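PDB 3ING: homoserine dehydrogenase from Thermoplasma acidophilum, which probably catalyses the NADPH-dependent reduction of aspartate semialdehyde to homoserine, a shared step in threonine and methionine biosynthesis. Local coordinates for residues N112-K118 with Y138-T144. Residues are numbered along the deposited sequence; the frame is centred on the assembly and turned at random.
Sequences NVVTANK and YIRYEAT. With NA (sodium ion), chain B; NDP (NADPH dihydro-nicotinamide-adenine-dinucleotide phosphate), chain C.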
loop_
_atom_site.group_PDB
_atom_site.type_symbol
_atom_site.label_atom_id
_atom_site.label_comp_id
_atom_site.label_asym_id
_atom_site.label_seq_id
_atom_site.Cartn_x
_atom_site.Cartn_y
_atom_site.Cartn_z
ATOM N N ASN A 112 -1.709 15.150 -18.094
ATOM C CA ASN A 112 -2.151 13.839 -17.582
ATOM C C ASN A 112 -3.449 14.051 -16.847
ATOM O O ASN A 112 -3.894 15.196 -16.687
ATOM C CB ASN A 112 -1.095 13.198 -16.675
ATOM C CG ASN A 112 0.174 12.885 -17.395
ATOM O OD1 ASN A 112 0.182 12.221 -18.443
ATOM N ND2 ASN A 112 1.282 13.344 -16.837
ATOM N N VAL A 113 -4.086 12.956 -16.409
ATOM C CA VAL A 113 -5.333 13.034 -15.703
ATOM C C VAL A 113 -5.351 12.263 -14.416
ATOM O O VAL A 113 -4.811 11.167 -14.324
ATOM C CB VAL A 113 -6.516 12.526 -16.623
ATOM C CG1 VAL A 113 -7.816 12.419 -15.858
ATOM C CG2 VAL A 113 -6.690 13.472 -17.816
ATOM N N VAL A 114 -5.996 12.852 -13.408
ATOM C CA VAL A 114 -6.338 12.154 -12.173
ATOM C C VAL A 114 -7.852 12.215 -12.012
ATOM O O VAL A 114 -8.442 13.286 -12.132
ATOM C CB VAL A 114 -5.705 12.792 -10.954
ATOM C CG1 VAL A 114 -6.279 12.158 -9.730
ATOM C CG2 VAL A 114 -4.154 12.666 -11.013
ATOM N N THR A 115 -8.493 11.080 -11.747
ATOM C CA THR A 115 -9.923 11.098 -11.601
ATOM C C THR A 115 -10.414 10.353 -10.365
ATOM O O THR A 115 -9.886 9.319 -9.977
ATOM C CB THR A 115 -10.625 10.537 -12.875
ATOM O OG1 THR A 115 -12.067 10.733 -12.789
ATOM C CG2 THR A 115 -10.302 9.032 -13.091
ATOM N N ALA A 116 -11.448 10.924 -9.768
ATOM C CA ALA A 116 -12.319 10.288 -8.751
ATOM C C ALA A 116 -13.624 9.788 -9.372
ATOM O O ALA A 116 -14.351 8.999 -8.768
ATOM C CB ALA A 116 -12.677 11.335 -7.616
ATOM N N ASN A 117 -13.923 10.280 -10.561
ATOM C CA ASN A 117 -15.153 9.944 -11.268
ATOM C C ASN A 117 -14.981 8.567 -11.930
ATOM O O ASN A 117 -14.000 8.334 -12.614
ATOM C CB ASN A 117 -15.468 11.086 -12.252
ATOM C CG ASN A 117 -16.637 10.778 -13.207
ATOM O OD1 ASN A 117 -16.801 9.661 -13.612
ATOM N ND2 ASN A 117 -17.394 11.792 -13.583
ATOM N N LYS A 118 -15.938 7.661 -11.686
ATOM C CA LYS A 118 -15.875 6.269 -12.128
ATOM C C LYS A 118 -16.515 6.004 -13.472
ATOM O O LYS A 118 -16.301 4.931 -14.052
ATOM C CB LYS A 118 -16.593 5.399 -11.094
ATOM C CG LYS A 118 -16.005 5.638 -9.720
ATOM C CD LYS A 118 -16.929 5.262 -8.588
ATOM C CE LYS A 118 -16.564 6.086 -7.333
ATOM N NZ LYS A 118 -17.515 5.854 -6.210
ATOM N N TYR A 138 -0.813 9.790 -19.140
ATOM C CA TYR A 138 -1.251 8.846 -18.113
ATOM C C TYR A 138 -2.520 9.285 -17.451
ATOM O O TYR A 138 -2.830 10.471 -17.444
ATOM C CB TYR A 138 -0.193 8.742 -17.000
ATOM C CG TYR A 138 1.142 8.258 -17.497
ATOM C CD1 TYR A 138 1.378 6.901 -17.689
ATOM C CD2 TYR A 138 2.149 9.138 -17.821
ATOM C CE1 TYR A 138 2.603 6.434 -18.158
ATOM C CE2 TYR A 138 3.376 8.676 -18.304
ATOM C CZ TYR A 138 3.593 7.327 -18.458
ATOM O OH TYR A 138 4.797 6.858 -18.941
ATOM N N ILE A 139 -3.237 8.301 -16.885
ATOM C CA ILE A 139 -4.370 8.551 -16.052
ATOM C C ILE A 139 -4.265 7.717 -14.798
ATOM O O ILE A 139 -3.941 6.516 -14.856
ATOM C CB ILE A 139 -5.722 8.267 -16.801
ATOM C CG1 ILE A 139 -6.899 8.586 -15.880
ATOM C CG2 ILE A 139 -5.773 6.813 -17.405
ATOM C CD1 ILE A 139 -8.253 8.821 -16.616
ATOM N N ARG A 140 -4.516 8.356 -13.650
ATOM C CA ARG A 140 -4.604 7.644 -12.380
ATOM C C ARG A 140 -5.994 7.847 -11.784
ATOM O O ARG A 140 -6.695 8.834 -12.079
ATOM C CB ARG A 140 -3.475 8.034 -11.399
ATOM C CG ARG A 140 -2.068 7.694 -11.879
ATOM C CD ARG A 140 -1.019 7.879 -10.712
ATOM N NE ARG A 140 -1.255 6.878 -9.676
ATOM C CZ ARG A 140 -0.767 5.627 -9.701
ATOM N NH1 ARG A 140 0.004 5.230 -10.677
ATOM N NH2 ARG A 140 -1.062 4.766 -8.726
ATOM N N TYR A 141 -6.401 6.861 -10.987
ATOM C CA TYR A 141 -7.790 6.700 -10.552
ATOM C C TYR A 141 -7.957 6.044 -9.184
ATOM O O TYR A 141 -8.924 5.331 -8.915
ATOM C CB TYR A 141 -8.554 5.985 -11.675
ATOM C CG TYR A 141 -7.844 4.776 -12.290
ATOM C CD1 TYR A 141 -7.954 3.520 -11.710
ATOM C CD2 TYR A 141 -7.093 4.890 -13.448
ATOM C CE1 TYR A 141 -7.322 2.404 -12.263
ATOM C CE2 TYR A 141 -6.467 3.769 -14.014
ATOM C CZ TYR A 141 -6.573 2.536 -13.404
ATOM O OH TYR A 141 -5.951 1.417 -13.946
ATOM N N GLU A 142 -7.036 6.355 -8.280
ATOM C CA GLU A 142 -7.121 5.827 -6.934
ATOM C C GLU A 142 -8.490 5.982 -6.289
ATOM O O GLU A 142 -9.028 5.043 -5.718
ATOM C CB GLU A 142 -6.109 6.508 -6.025
ATOM C CG GLU A 142 -6.007 5.819 -4.652
ATOM C CD GLU A 142 -5.488 4.400 -4.801
ATOM O OE1 GLU A 142 -4.377 4.248 -5.325
ATOM O OE2 GLU A 142 -6.215 3.458 -4.432
ATOM N N ALA A 143 -9.030 7.183 -6.331
ATOM C CA ALA A 143 -10.300 7.491 -5.685
ATOM C C ALA A 143 -11.525 6.822 -6.291
ATOM O O ALA A 143 -12.579 6.837 -5.674
ATOM C CB ALA A 143 -10.501 9.033 -5.665
ATOM N N THR A 144 -11.407 6.237 -7.490
ATOM C CA THR A 144 -12.547 5.624 -8.154
ATOM C C THR A 144 -12.980 4.287 -7.533
ATOM O O THR A 144 -14.089 3.901 -7.760
ATOM C CB THR A 144 -12.286 5.370 -9.649
ATOM O OG1 THR A 144 -11.238 4.372 -9.781
ATOM C CG2 THR A 144 -11.925 6.696 -10.360
HETATM NA NA NA B . -8.857 3.722 -3.419
HETATM P PA NDP C . -20.722 16.474 -5.595
HETATM O O1A NDP C . -20.692 16.850 -4.169
HETATM O O2A NDP C . -22.059 16.388 -6.230
HETATM O O5B NDP C . -19.853 17.513 -6.465
HETATM C C5B NDP C . -19.761 17.521 -7.875
HETATM C C4B NDP C . -19.062 18.785 -8.350
HETATM O O4B NDP C . -19.044 18.868 -9.752
HETATM C C3B NDP C . -19.810 20.053 -7.915
HETATM O O3B NDP C . -18.924 21.158 -7.824
HETATM C C2B NDP C . -20.774 20.265 -9.032
HETATM O O2B NDP C . -21.228 21.584 -9.162
HETATM C C1B NDP C . -19.877 19.938 -10.195
HETATM N N9A NDP C . -20.565 19.522 -11.411
HETATM C C8A NDP C . -21.745 18.856 -11.591
HETATM N N7A NDP C . -21.906 18.651 -12.936
HETATM C C5A NDP C . -20.847 19.174 -13.573
HETATM C C6A NDP C . -20.558 19.238 -14.920
HETATM N N6A NDP C . -21.213 18.471 -15.788
HETATM N N1A NDP C . -19.389 19.831 -15.240
HETATM C C2A NDP C . -18.541 20.401 -14.311
HETATM N N3A NDP C . -18.812 20.342 -12.957
HETATM C C4A NDP C . -19.981 19.715 -12.637
HETATM O O3 NDP C . -19.949 15.081 -5.807
HETATM P PN NDP C . -18.816 14.463 -4.847
HETATM O O1N NDP C . -19.473 13.809 -3.675
HETATM O O2N NDP C . -17.794 15.534 -4.634
HETATM O O5D NDP C . -18.187 13.273 -5.755
HETATM C C5D NDP C . -17.419 13.711 -6.876
HETATM C C4D NDP C . -16.920 12.490 -7.643
HETATM O O4D NDP C . -16.116 11.734 -6.766
HETATM C C3D NDP C . -18.013 11.561 -8.099
HETATM O O3D NDP C . -17.835 11.103 -9.444
HETATM C C2D NDP C . -17.978 10.424 -7.095
HETATM O O2D NDP C . -18.449 9.213 -7.623
HETATM C C1D NDP C . -16.506 10.370 -6.762
HETATM N N1N NDP C . -16.214 9.726 -5.494
HETATM C C2N NDP C . -16.785 10.208 -4.345
HETATM C C3N NDP C . -16.695 9.536 -3.136
HETATM C C7N NDP C . -17.212 10.190 -1.912
HETATM O O7N NDP C . -16.507 9.949 -0.753
HETATM N N7N NDP C . -18.213 11.060 -1.938
HETATM C C4N NDP C . -15.675 8.419 -2.938
HETATM C C5N NDP C . -15.079 7.995 -4.251
HETATM C C6N NDP C . -15.349 8.660 -5.444
HETATM P P2B NDP C . -21.898 22.411 -7.963
HETATM O O1X NDP C . -22.383 23.617 -8.720
HETATM O O2X NDP C . -20.923 22.634 -6.770
HETATM O O3X NDP C . -23.028 21.539 -7.514
HETATM O O HOH W 1 -7.912 9.415 -7.831
#
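V113 pairs with I139 and V114 with R140 in parallel register, three backbone bonds alternating between the strands: V113 N to Y138 O, R140 N to V113 O and T115 N to R140 O (2.9 Å). With helix 119-135 between them, the strands form a beta-alpha-beta unit at the edge of the parallel part of the Rossmann-type sheet, 139-140 being its outermost strand within the chain. A side-chain bond extends the pairing at the start: Y138 N donates to N112 OD1 (2.7 Å), approaching from above the amide plane, 35° out of it. The register puts V113 and I139 on one sheet face, and with each CG1 anti to its backbone N (172° and -178°) the V113 methyl and the I139 arm run alongside each other, V113 CG1 meeting I139 CD1 at 3.7 Å. Past T115 N no direct backbone N-H...O bond follows, although the chain stays close (A116 CA to A143 CA 4.6 Å); a water bridges the segments, donating to T115 O and accepting from A143 N. T144 CG2 sits against the carbonyls of 112-118, 3.3 Å from T115 O and near N117 O, while the T144 hydroxyl and backbone N both donate to Y141 O, fixing the 3-10 turn. That turn faces two bound groups: E142 O and OE2 bind sodium, whose site V145, A146 and V149 complete, and A143 O lies 3.1 Å from NADPH C5N. K118, extended beyond CG, runs antiparallel to the T144 side chain, its CG 3.2 Å from T144 O; NZ ends in a salt bridge with D213, and K118 CE comes within 3.4 Å of C6N on the nicotinamide ring.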